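Local coordinates for DNA mismatch repair protein MutL (PDB 6LZI), which binds ADP in a Bergerat-fold ATPase domain and probably uses ATP binding and hydrolysis to drive DNA mismatch repair, at residues Ser27-Val37 and Ile47-Gly55; Ile95-Arg106 and Gly134-Asn145. All blocks are in the same frame, centred on the assembly; numbering follows the deposited sequence.

Contact 1 (Ser27-Val37 and Ile47-Gly55). With ADP (adenosine-5'-diphosphate), chain H.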
loop_
_atom_site.group_PDB
_atom_site.type_symbol
_atom_site.label_atom_id
_atom_site.label_comp_id
_atom_site.label_asym_id
_atom_site.label_seq_id
_atom_site.Cartn_x
_atom_site.Cartn_y
_atom_site.Cartn_z
ATOM N N SER A 27 2.323 -8.414 2.628
ATOM C CA SER A 27 3.619 -8.549 1.937
ATOM C C SER A 27 4.721 -7.900 2.725
ATOM O O SER A 27 5.834 -8.422 2.794
ATOM C CB SER A 27 3.577 -7.893 0.591
ATOM O OG SER A 27 2.569 -8.599 -0.170
ATOM N N LEU A 28 4.455 -6.671 3.177
ATOM C CA LEU A 28 5.501 -5.947 3.945
ATOM C C LEU A 28 5.773 -6.620 5.289
ATOM O O LEU A 28 6.918 -6.606 5.786
ATOM C CB LEU A 28 5.052 -4.520 4.188
ATOM C CG LEU A 28 4.831 -3.728 2.896
ATOM C CD1 LEU A 28 4.240 -2.352 3.178
ATOM C CD2 LEU A 28 6.205 -3.496 2.206
ATOM N N ASP A 29 4.716 -7.133 5.942
ATOM C CA ASP A 29 4.892 -7.937 7.142
ATOM C C ASP A 29 5.826 -9.113 6.890
ATOM O O ASP A 29 6.607 -9.488 7.766
ATOM C CB ASP A 29 3.565 -8.480 7.676
ATOM C CG ASP A 29 2.645 -7.415 8.303
ATOM O OD1 ASP A 29 3.059 -6.255 8.580
ATOM O OD2 ASP A 29 1.464 -7.781 8.466
ATOM N N ALA A 30 5.768 -9.698 5.686
ATOM C CA ALA A 30 6.617 -10.818 5.310
ATOM C C ALA A 30 7.947 -10.388 4.682
ATOM O O ALA A 30 8.628 -11.223 4.071
ATOM C CB ALA A 30 5.878 -11.741 4.357
ATOM N N LYS A 31 8.349 -9.135 4.916
ATOM C CA LYS A 31 9.608 -8.490 4.532
ATOM C C LYS A 31 9.898 -8.640 3.059
ATOM O O LYS A 31 11.037 -8.898 2.632
ATOM C CB LYS A 31 10.812 -8.940 5.377
ATOM C CG LYS A 31 10.787 -10.272 6.073
ATOM C CD LYS A 31 12.002 -10.373 7.030
ATOM C CE LYS A 31 12.656 -11.751 7.061
ATOM N NZ LYS A 31 13.161 -12.269 5.735
ATOM N N ALA A 32 8.856 -8.405 2.263
ATOM C CA ALA A 32 9.057 -8.341 0.813
ATOM C C ALA A 32 9.889 -7.115 0.445
ATOM O O ALA A 32 9.780 -6.050 1.070
ATOM C CB ALA A 32 7.692 -8.288 0.130
ATOM N N THR A 33 10.794 -7.256 -0.531
ATOM C CA THR A 33 11.455 -6.057 -1.084
ATOM C C THR A 33 10.907 -5.655 -2.463
ATOM O O THR A 33 11.295 -4.609 -3.007
ATOM C CB THR A 33 12.976 -6.282 -1.186
ATOM O OG1 THR A 33 13.213 -7.389 -2.038
ATOM C CG2 THR A 33 13.601 -6.555 0.236
ATOM N N LYS A 34 10.002 -6.451 -3.036
ATOM C CA LYS A 34 9.352 -6.121 -4.290
ATOM C C LYS A 34 7.904 -6.527 -4.150
ATOM O O LYS A 34 7.639 -7.685 -3.793
ATOM C CB LYS A 34 10.027 -6.890 -5.439
ATOM C CG LYS A 34 11.506 -6.572 -5.398
ATOM C CD LYS A 34 12.101 -6.333 -6.770
ATOM C CE LYS A 34 13.585 -5.890 -6.616
ATOM N NZ LYS A 34 14.468 -7.115 -6.495
ATOM N N VAL A 35 7.009 -5.542 -4.281
ATOM C CA VAL A 35 5.575 -5.752 -4.210
ATOM C C VAL A 35 4.948 -5.332 -5.531
ATOM O O VAL A 35 5.109 -4.186 -5.971
ATOM C CB VAL A 35 4.994 -4.930 -3.058
ATOM C CG1 VAL A 35 3.444 -5.071 -3.067
ATOM C CG2 VAL A 35 5.600 -5.377 -1.687
ATOM N N GLU A 36 4.198 -6.234 -6.136
ATOM C CA GLU A 36 3.629 -5.952 -7.445
ATOM C C GLU A 36 2.131 -6.043 -7.281
ATOM O O GLU A 36 1.640 -7.063 -6.773
ATOM C CB GLU A 36 4.091 -7.009 -8.432
ATOM C CG GLU A 36 3.580 -6.794 -9.846
ATOM C CD GLU A 36 4.113 -7.906 -10.745
ATOM O OE1 GLU A 36 5.351 -7.909 -10.961
ATOM O OE2 GLU A 36 3.329 -8.804 -11.134
ATOM N N VAL A 37 1.415 -4.988 -7.705
ATOM C CA VAL A 37 -0.033 -4.975 -7.649
ATOM C C VAL A 37 -0.622 -4.842 -9.038
ATOM O O VAL A 37 -0.186 -4.003 -9.843
ATOM C CB VAL A 37 -0.513 -3.784 -6.810
ATOM C CG1 VAL A 37 -2.052 -3.800 -6.656
ATOM C CG2 VAL A 37 0.187 -3.768 -5.398
ATOM N N ILE A 47 -7.983 -8.241 -8.309
ATOM C CA ILE A 47 -6.905 -7.669 -7.539
ATOM C C ILE A 47 -5.885 -8.767 -7.354
ATOM O O ILE A 47 -6.231 -9.851 -6.827
ATOM C CB ILE A 47 -7.449 -7.235 -6.140
ATOM C CG1 ILE A 47 -8.486 -6.101 -6.293
ATOM C CG2 ILE A 47 -6.359 -6.704 -5.247
ATOM C CD1 ILE A 47 -9.547 -6.169 -5.214
ATOM N N ARG A 48 -4.629 -8.498 -7.754
ATOM C CA ARG A 48 -3.521 -9.440 -7.619
ATOM C C ARG A 48 -2.363 -8.724 -6.932
ATOM O O ARG A 48 -2.042 -7.579 -7.296
ATOM C CB ARG A 48 -3.059 -9.963 -8.990
ATOM C CG ARG A 48 -1.967 -10.939 -8.792
ATOM C CD ARG A 48 -1.538 -11.604 -10.106
ATOM N NE ARG A 48 -1.114 -10.592 -11.068
ATOM C CZ ARG A 48 0.110 -10.098 -11.136
ATOM N NH1 ARG A 48 1.069 -10.505 -10.282
ATOM N NH2 ARG A 48 0.371 -9.180 -12.055
ATOM N N VAL A 49 -1.801 -9.364 -5.897
ATOM C CA VAL A 49 -0.628 -8.829 -5.204
ATOM C C VAL A 49 0.396 -9.927 -5.102
ATOM O O VAL A 49 0.136 -10.979 -4.515
ATOM C CB VAL A 49 -0.999 -8.281 -3.812
ATOM C CG1 VAL A 49 0.235 -7.724 -3.036
ATOM C CG2 VAL A 49 -1.989 -7.161 -3.929
ATOM N N LYS A 50 1.568 -9.640 -5.612
ATOM C CA LYS A 50 2.665 -10.553 -5.712
ATOM C C LYS A 50 3.779 -9.927 -4.894
ATOM O O LYS A 50 4.054 -8.728 -5.036
ATOM C CB LYS A 50 3.112 -10.690 -7.123
ATOM C CG LYS A 50 4.254 -11.765 -7.292
ATOM C CD LYS A 50 4.527 -11.721 -8.786
ATOM C CE LYS A 50 5.570 -12.763 -9.205
ATOM N NZ LYS A 50 6.848 -12.230 -8.702
ATOM N N ASP A 51 4.461 -10.765 -4.135
ATOM C CA ASP A 51 5.627 -10.326 -3.370
ATOM C C ASP A 51 6.708 -11.403 -3.365
ATOM O O ASP A 51 6.460 -12.594 -3.678
ATOM C CB ASP A 51 5.212 -9.941 -1.909
ATOM C CG ASP A 51 4.875 -11.127 -1.028
ATOM O OD1 ASP A 51 5.700 -12.104 -0.911
ATOM O OD2 ASP A 51 3.723 -11.124 -0.463
ATOM N N ASN A 52 7.935 -10.960 -3.023
ATOM C CA ASN A 52 9.094 -11.828 -2.922
ATOM C C ASN A 52 9.532 -11.973 -1.461
ATOM O O ASN A 52 10.725 -12.079 -1.183
ATOM C CB ASN A 52 10.250 -11.276 -3.783
ATOM C CG ASN A 52 10.786 -9.942 -3.234
ATOM O OD1 ASN A 52 10.160 -9.320 -2.352
ATOM N ND2 ASN A 52 11.977 -9.516 -3.698
ATOM N N GLY A 53 8.575 -11.976 -0.554
ATOM C CA GLY A 53 8.848 -12.183 0.852
ATOM C C GLY A 53 9.114 -13.638 1.178
ATOM O O GLY A 53 9.338 -14.496 0.320
ATOM N N THR A 54 9.017 -13.927 2.459
ATOM C CA THR A 54 9.466 -15.225 2.934
ATOM C C THR A 54 8.519 -16.355 2.574
ATOM O O THR A 54 8.863 -17.517 2.779
ATOM C CB THR A 54 9.617 -15.186 4.468
ATOM O OG1 THR A 54 8.310 -15.222 5.053
ATOM C CG2 THR A 54 10.228 -13.919 4.861
ATOM N N GLY A 55 7.298 -16.032 2.121
ATOM C CA GLY A 55 6.314 -17.052 1.842
ATOM C C GLY A 55 5.757 -17.732 3.097
ATOM O O GLY A 55 5.951 -17.303 4.240
HETATM P PB ADP H . -2.670 -11.024 10.030
HETATM O O1B ADP H . -1.795 -10.484 8.950
HETATM O O2B ADP H . -1.934 -12.064 10.915
HETATM O O3B ADP H . -3.267 -9.925 10.881
HETATM P PA ADP H . -4.004 -12.087 7.726
HETATM O O1A ADP H . -5.325 -12.773 7.535
HETATM O O2A ADP H . -3.814 -10.844 6.925
HETATM O O3A ADP H . -3.888 -11.807 9.356
HETATM O "O5'" ADP H . -2.801 -13.050 7.240
HETATM C "C5'" ADP H . -2.759 -14.227 8.049
HETATM C "C4'" ADP H . -1.345 -14.798 8.087
HETATM O "O4'" ADP H . -1.009 -15.276 6.809
HETATM C "C3'" ADP H . -0.233 -13.841 8.466
HETATM O "O3'" ADP H . -0.040 -13.866 9.907
HETATM C "C2'" ADP H . 0.974 -14.460 7.788
HETATM O "O2'" ADP H . 1.393 -15.519 8.710
HETATM C "C1'" ADP H . 0.378 -15.133 6.576
HETATM N N9 ADP H . 0.501 -14.327 5.368
HETATM C C8 ADP H . -0.476 -13.636 4.721
HETATM N N7 ADP H . 0.013 -13.024 3.609
HETATM C C5 ADP H . 1.335 -13.333 3.595
HETATM C C6 ADP H . 2.424 -12.988 2.676
HETATM N N6 ADP H . 2.183 -12.176 1.610
HETATM N N1 ADP H . 3.660 -13.484 2.959
HETATM C C2 ADP H . 3.852 -14.279 4.092
HETATM N N3 ADP H . 2.905 -14.649 4.950
HETATM C C4 ADP H . 1.643 -14.200 4.708
#
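The side-chain amide of N52 takes over where strand pairing fades and holds T33 and K34 by three hydrogen bonds. This is the open end of the antiparallel hairpin of strands 34-40 and 46-51, in the Bergerat ATP-binding fold. N52 OD1 accepts from T33 N at 2.8 Å, in the carbonyl plane and on a lone pair. K34 N reaches the same OD1 from above that plane. N52 ND2 donates to T33 OG1 at 3.0 Å, close to the amide plane. The N52 CG stands between its backbone N and carbonyl carbon (chi1 67°), which turns the amide back to T33. With a leucine in place of N52, the N-H groups of T33 and K34 would probably lose their shared acceptor, and the T33 hydroxyl its donor.

D51 faces the nucleotide. Its OD2 accepts from ADP N6 at 2.8 Å and is hydrogen-bonded to S27 OG. Its OD1 accepts from G53 N, an Asx turn. Helix 16-29 ends in a Schellman motif with K31 at C-prime, and A30 O takes T54 N at 3.2 Å. G53 CA lies 3.4 Å from A30 O.

Farther along, E36 and K50 form a hydrogen-bonded pair. R48 has salt bridges to E38 and E136 as well as E36. The guanidinium and the E36 carboxylate planes are 85° apart. R48 grips E36 OE2 end-on with NH1 and NH2, from opposite faces of the carboxylate plane, NH1 at 3.0 Å.

Contact 2 (Ile95-Arg106 and Gly134-Asn145). With ADP (adenosine-5'-diphosphate), chain H.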
loop_
_atom_site.group_PDB
_atom_site.type_symbol
_atom_site.label_atom_id
_atom_site.label_comp_id
_atom_site.label_asym_id
_atom_site.label_seq_id
_atom_site.Cartn_x
_atom_site.Cartn_y
_atom_site.Cartn_z
ATOM N N ILE A 95 -11.456 -11.567 3.284
ATOM C CA ILE A 95 -11.358 -11.334 1.825
ATOM C C ILE A 95 -11.844 -12.548 1.046
ATOM O O ILE A 95 -12.566 -12.414 0.055
ATOM C CB ILE A 95 -9.907 -10.988 1.427
ATOM C CG1 ILE A 95 -9.494 -9.626 2.023
ATOM C CG2 ILE A 95 -9.692 -10.969 -0.141
ATOM C CD1 ILE A 95 -8.003 -9.332 1.886
ATOM N N SER A 96 -11.481 -13.734 1.479
ATOM C CA SER A 96 -11.856 -14.922 0.690
ATOM C C SER A 96 -13.337 -15.227 0.783
ATOM O O SER A 96 -13.899 -15.896 -0.097
ATOM C CB SER A 96 -11.059 -16.107 1.190
ATOM O OG SER A 96 -11.490 -16.480 2.521
ATOM N N SER A 97 -13.995 -14.708 1.807
ATOM C CA SER A 97 -15.399 -15.054 1.935
ATOM C C SER A 97 -16.313 -14.180 1.076
ATOM O O SER A 97 -17.554 -14.350 1.099
ATOM C CB SER A 97 -15.759 -14.995 3.415
ATOM O OG SER A 97 -15.695 -13.700 3.922
ATOM N N VAL A 98 -15.742 -13.293 0.279
ATOM C CA VAL A 98 -16.471 -12.231 -0.397
ATOM C C VAL A 98 -15.885 -12.142 -1.807
ATOM O O VAL A 98 -16.011 -11.146 -2.496
ATOM C CB VAL A 98 -16.368 -10.995 0.530
ATOM C CG1 VAL A 98 -15.232 -10.003 0.299
ATOM C CG2 VAL A 98 -17.640 -10.577 1.156
ATOM N N SER A 99 -15.187 -13.202 -2.225
ATOM C CA SER A 99 -14.534 -13.230 -3.507
ATOM C C SER A 99 -14.299 -14.668 -3.923
ATOM O O SER A 99 -14.493 -15.618 -3.151
ATOM C CB SER A 99 -13.157 -12.515 -3.526
ATOM O OG SER A 99 -12.223 -13.148 -2.673
ATOM N N LYS A 100 -13.857 -14.771 -5.147
ATOM C CA LYS A 100 -13.239 -15.961 -5.747
ATOM C C LYS A 100 -11.728 -15.791 -5.603
ATOM O O LYS A 100 -11.097 -15.001 -6.316
ATOM C CB LYS A 100 -13.653 -16.118 -7.209
ATOM C CG LYS A 100 -15.168 -16.481 -7.520
ATOM C CD LYS A 100 -15.546 -16.074 -8.955
ATOM C CE LYS A 100 -16.860 -16.688 -9.481
ATOM N NZ LYS A 100 -17.828 -16.930 -8.389
ATOM N N PHE A 101 -11.167 -16.538 -4.680
ATOM C CA PHE A 101 -9.916 -16.201 -4.018
ATOM C C PHE A 101 -8.894 -17.275 -4.323
ATOM O O PHE A 101 -9.147 -18.460 -4.079
ATOM C CB PHE A 101 -10.184 -16.105 -2.494
ATOM C CG PHE A 101 -8.957 -15.859 -1.661
ATOM C CD1 PHE A 101 -8.236 -16.934 -1.154
ATOM C CD2 PHE A 101 -8.623 -14.556 -1.231
ATOM C CE1 PHE A 101 -7.103 -16.691 -0.357
ATOM C CE2 PHE A 101 -7.490 -14.337 -0.448
ATOM C CZ PHE A 101 -6.762 -15.374 -0.002
ATOM N N LYS A 102 -7.717 -16.891 -4.823
ATOM C CA LYS A 102 -6.628 -17.851 -4.831
ATOM C C LYS A 102 -5.445 -17.308 -4.040
ATOM O O LYS A 102 -5.120 -16.140 -4.131
ATOM C CB LYS A 102 -6.154 -18.177 -6.266
ATOM C CG LYS A 102 -7.087 -19.057 -7.058
ATOM C CD LYS A 102 -6.462 -19.497 -8.357
ATOM C CE LYS A 102 -7.525 -20.147 -9.265
ATOM N NZ LYS A 102 -7.086 -19.985 -10.687
ATOM N N LEU A 103 -4.770 -18.152 -3.307
ATOM C CA LEU A 103 -3.491 -17.725 -2.734
ATOM C C LEU A 103 -2.460 -18.785 -3.065
ATOM O O LEU A 103 -2.685 -19.949 -2.792
ATOM C CB LEU A 103 -3.572 -17.579 -1.231
ATOM C CG LEU A 103 -2.285 -17.261 -0.396
ATOM C CD1 LEU A 103 -2.594 -16.369 0.873
ATOM C CD2 LEU A 103 -1.587 -18.469 0.086
ATOM N N ARG A 104 -1.356 -18.401 -3.680
ATOM C CA ARG A 104 -0.268 -19.338 -3.878
ATOM C C ARG A 104 0.965 -18.808 -3.147
ATOM O O ARG A 104 1.189 -17.601 -3.100
ATOM C CB ARG A 104 0.022 -19.575 -5.391
ATOM C CG ARG A 104 0.533 -18.348 -6.190
ATOM C CD ARG A 104 0.715 -18.797 -7.672
ATOM N NE ARG A 104 -0.620 -19.093 -8.227
ATOM C CZ ARG A 104 -1.427 -18.145 -8.713
ATOM N NH1 ARG A 104 -1.048 -16.865 -8.684
ATOM N NH2 ARG A 104 -2.645 -18.451 -9.209
ATOM N N SER A 105 1.740 -19.707 -2.556
ATOM C CA SER A 105 2.930 -19.293 -1.778
ATOM C C SER A 105 3.989 -20.393 -1.758
ATOM O O SER A 105 3.693 -21.590 -1.633
ATOM C CB SER A 105 2.570 -18.924 -0.323
ATOM O OG SER A 105 3.664 -18.334 0.336
ATOM N N ARG A 106 5.238 -19.966 -1.898
ATOM C CA ARG A 106 6.381 -20.827 -1.820
ATOM C C ARG A 106 7.239 -20.307 -0.664
ATOM O O ARG A 106 7.668 -19.143 -0.671
ATOM C CB ARG A 106 7.166 -20.797 -3.107
ATOM C CG ARG A 106 8.384 -21.756 -3.027
ATOM C CD ARG A 106 9.158 -21.725 -4.374
ATOM N NE ARG A 106 10.527 -22.196 -4.212
ATOM C CZ ARG A 106 11.429 -22.125 -5.191
ATOM N NH1 ARG A 106 11.049 -21.661 -6.385
ATOM N NH2 ARG A 106 12.699 -22.473 -4.977
ATOM N N GLY A 134 7.999 -16.684 -2.404
ATOM C CA GLY A 134 7.152 -15.540 -2.077
ATOM C C GLY A 134 5.663 -15.921 -2.191
ATOM O O GLY A 134 5.292 -17.091 -2.112
ATOM N N THR A 135 4.797 -14.919 -2.335
ATOM C CA THR A 135 3.345 -15.121 -2.215
ATOM C C THR A 135 2.615 -14.309 -3.257
ATOM O O THR A 135 3.012 -13.186 -3.561
ATOM C CB THR A 135 2.870 -14.683 -0.796
ATOM O OG1 THR A 135 3.566 -15.458 0.186
ATOM C CG2 THR A 135 1.390 -14.880 -0.601
ATOM N N GLU A 136 1.580 -14.897 -3.853
ATOM C CA GLU A 136 0.747 -14.213 -4.823
ATOM C C GLU A 136 -0.704 -14.475 -4.431
ATOM O O GLU A 136 -1.085 -15.628 -4.239
ATOM C CB GLU A 136 1.055 -14.742 -6.242
ATOM C CG GLU A 136 0.240 -13.971 -7.259
ATOM C CD GLU A 136 0.896 -14.129 -8.622
ATOM O OE1 GLU A 136 1.198 -13.095 -9.224
ATOM O OE2 GLU A 136 1.251 -15.287 -8.899
ATOM N N VAL A 137 -1.514 -13.416 -4.298
ATOM C CA VAL A 137 -2.921 -13.546 -3.940
ATOM C C VAL A 137 -3.726 -12.927 -5.077
ATOM O O VAL A 137 -3.390 -11.829 -5.571
ATOM C CB VAL A 137 -3.181 -12.828 -2.589
ATOM C CG1 VAL A 137 -4.659 -13.029 -2.162
ATOM C CG2 VAL A 137 -2.255 -13.430 -1.569
ATOM N N GLU A 138 -4.757 -13.652 -5.540
ATOM C CA GLU A 138 -5.649 -13.168 -6.599
ATOM C C GLU A 138 -7.038 -13.149 -6.009
ATOM O O GLU A 138 -7.521 -14.178 -5.549
ATOM C CB GLU A 138 -5.618 -14.095 -7.821
ATOM C CG GLU A 138 -4.215 -14.070 -8.346
ATOM C CD GLU A 138 -4.040 -14.842 -9.616
ATOM O OE1 GLU A 138 -5.065 -15.279 -10.164
ATOM O OE2 GLU A 138 -2.875 -15.001 -10.036
ATOM N N VAL A 139 -7.662 -11.973 -6.025
ATOM C CA VAL A 139 -9.028 -11.777 -5.534
ATOM C C VAL A 139 -9.912 -11.363 -6.717
ATOM O O VAL A 139 -9.679 -10.313 -7.340
ATOM C CB VAL A 139 -9.017 -10.700 -4.436
ATOM C CG1 VAL A 139 -10.396 -10.447 -3.928
ATOM C CG2 VAL A 139 -8.047 -11.233 -3.343
ATOM N N ARG A 140 -10.817 -12.257 -7.116
ATOM C CA ARG A 140 -11.647 -12.018 -8.288
ATOM C C ARG A 140 -13.091 -11.820 -7.893
ATOM O O ARG A 140 -13.556 -12.471 -6.962
ATOM C CB ARG A 140 -11.573 -13.191 -9.278
ATOM C CG ARG A 140 -10.227 -13.212 -10.050
ATOM C CD ARG A 140 -10.230 -14.300 -11.141
ATOM N NE ARG A 140 -9.051 -14.054 -11.975
ATOM C CZ ARG A 140 -8.997 -13.152 -12.968
ATOM N NH1 ARG A 140 -10.059 -12.403 -13.291
ATOM N NH2 ARG A 140 -7.871 -12.979 -13.632
ATOM N N ASP A 141 -13.786 -11.014 -8.704
ATOM C CA ASP A 141 -15.232 -10.844 -8.639
ATOM C C ASP A 141 -15.686 -10.471 -7.232
ATOM O O ASP A 141 -16.564 -11.118 -6.644
ATOM C CB ASP A 141 -15.919 -12.111 -9.092
ATOM C CG ASP A 141 -15.738 -12.347 -10.574
ATOM O OD1 ASP A 141 -15.195 -11.443 -11.263
ATOM O OD2 ASP A 141 -16.162 -13.419 -11.045
ATOM N N LEU A 142 -15.080 -9.396 -6.727
ATOM C CA LEU A 142 -15.266 -9.034 -5.328
ATOM C C LEU A 142 -16.743 -8.766 -5.145
ATOM O O LEU A 142 -17.378 -8.147 -6.018
ATOM C CB LEU A 142 -14.407 -7.815 -4.995
ATOM C CG LEU A 142 -14.456 -7.215 -3.577
ATOM C CD1 LEU A 142 -13.904 -8.296 -2.632
ATOM C CD2 LEU A 142 -13.682 -5.896 -3.482
ATOM N N PHE A 143 -17.298 -9.274 -4.018
ATOM C CA PHE A 143 -18.749 -9.196 -3.656
ATOM C C PHE A 143 -19.674 -9.832 -4.709
ATOM O O PHE A 143 -20.839 -9.439 -4.848
ATOM C CB PHE A 143 -19.162 -7.739 -3.396
ATOM C CG PHE A 143 -18.299 -7.036 -2.382
ATOM C CD1 PHE A 143 -18.184 -7.585 -1.083
ATOM C CD2 PHE A 143 -17.668 -5.842 -2.705
ATOM C CE1 PHE A 143 -17.397 -6.923 -0.127
ATOM C CE2 PHE A 143 -16.871 -5.176 -1.735
ATOM C CZ PHE A 143 -16.756 -5.780 -0.445
ATOM N N PHE A 144 -19.198 -10.835 -5.471
ATOM C CA PHE A 144 -20.121 -11.511 -6.406
ATOM C C PHE A 144 -21.305 -12.155 -5.689
ATOM O O PHE A 144 -22.422 -12.279 -6.261
ATOM C CB PHE A 144 -19.350 -12.569 -7.187
ATOM C CG PHE A 144 -19.135 -13.817 -6.425
ATOM C CD1 PHE A 144 -18.049 -13.917 -5.588
ATOM C CD2 PHE A 144 -19.952 -14.935 -6.601
ATOM C CE1 PHE A 144 -17.805 -15.078 -4.878
ATOM C CE2 PHE A 144 -19.715 -16.108 -5.913
ATOM C CZ PHE A 144 -18.619 -16.192 -5.038
ATOM N N ASN A 145 -21.078 -12.607 -4.442
ATOM C CA ASN A 145 -22.049 -13.169 -3.527
ATOM C C ASN A 145 -22.916 -12.116 -2.824
ATOM O O ASN A 145 -23.893 -12.516 -2.170
ATOM C CB ASN A 145 -21.321 -14.054 -2.463
ATOM C CG ASN A 145 -20.261 -13.263 -1.597
ATOM O OD1 ASN A 145 -19.583 -12.378 -2.117
ATOM N ND2 ASN A 145 -20.050 -13.686 -0.281
HETATM P PB ADP H . -2.670 -11.024 10.030
HETATM O O1B ADP H . -1.795 -10.484 8.950
HETATM O O2B ADP H . -1.934 -12.064 10.915
HETATM O O3B ADP H . -3.267 -9.925 10.881
HETATM P PA ADP H . -4.004 -12.087 7.726
HETATM O O1A ADP H . -5.325 -12.773 7.535
HETATM O O2A ADP H . -3.814 -10.844 6.925
HETATM O O3A ADP H . -3.888 -11.807 9.356
HETATM O "O5'" ADP H . -2.801 -13.050 7.240
HETATM C "C5'" ADP H . -2.759 -14.227 8.049
HETATM C "C4'" ADP H . -1.345 -14.798 8.087
HETATM O "O4'" ADP H . -1.009 -15.276 6.809
HETATM C "C3'" ADP H . -0.233 -13.841 8.466
HETATM O "O3'" ADP H . -0.040 -13.866 9.907
HETATM C "C2'" ADP H . 0.974 -14.460 7.788
HETATM O "O2'" ADP H . 1.393 -15.519 8.710
HETATM C "C1'" ADP H . 0.378 -15.133 6.576
HETATM N N9 ADP H . 0.501 -14.327 5.368
HETATM C C8 ADP H . -0.476 -13.636 4.721
HETATM N N7 ADP H . 0.013 -13.024 3.609
HETATM C C5 ADP H . 1.335 -13.333 3.595
HETATM C C6 ADP H . 2.424 -12.988 2.676
HETATM N N6 ADP H . 2.183 -12.176 1.610
HETATM N N1 ADP H . 3.660 -13.484 2.959
HETATM C C2 ADP H . 3.852 -14.279 4.092
HETATM N N3 ADP H . 2.905 -14.649 4.950
HETATM C C4 ADP H . 1.643 -14.200 4.708
HETATM O O HOH W 1 -9.063 -15.899 -7.932
HETATM O O HOH W 2 -4.837 -17.943 -10.981
#
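K100 pairs with R140 at the end of strand 134-140, and its side chain reaches the ring of F144. Its CB is 4.1 Å from R140 CB, in a hydrogen-bonded pair. Its CG sits 4.0 Å from F144 CE1. CD passes 3.4 Å from D141 OD2, and CE keeps near the same oxygen. The chain then bends at its last torsion (chi4 30°). This puts NZ over one face of F144, 3.4 Å from the ring centroid and 21° off the normal, a cation-pi contact. E119 OE2 is a weak, long partner of the same NZ. N145 CB covers the opposite face of F144. D141 to F144 form a type II turn, and within it F143 N donates to V98 O.

The two strands, 100-106 and 134-140, are antiparallel neighbours in the mixed sheet of the Bergerat fold. On the face of F101, L103, V137 and V139 the side chains are apolar: V137 CG1 meets F101 CE2, and I95 CG2 of helix 91-96 packs on V139 CG2. The other face carries a salt-bridge network. R104 NH1 lies 2.8 Å from E136 OE2 and 2.9 Å from E138 OE2, both oxygens met from above their carboxylate planes. R104 NE goes to E115, and a water links K102 NZ, E138 OE1 and, weakly, R104 NH2. S105 and T135 continue the first face at the nucleotide end. S105 OG donates to T135 OG1 at 2.9 Å, and that threonine oxygen stands 3.4 Å from ADP N1.

How the contacts relate
Contacts 1 and 2 follow each other along the chain and join edge to edge in one sheet, their centres about 15 Å apart. Strands 46-51 and 134-140 are the neighbours that connect them. I47 O lies 2.7 Å from V139 N, a probable hydrogen bond. On the charged face R48 NH1 meets E136 OE1 at 2.8 Å, so the salt bridges of both contacts form one chain. Both also line the ADP pocket. D51 of contact 1 and T135 of contact 2 sit beside the adenine, and T135 N makes a weak hydrogen bond to D51 OD1. G55 CA packs 3.6 Å from T135 OG1. The bound magnesium is about 9 Å from the S27 side chain and 8 Å from that of I95.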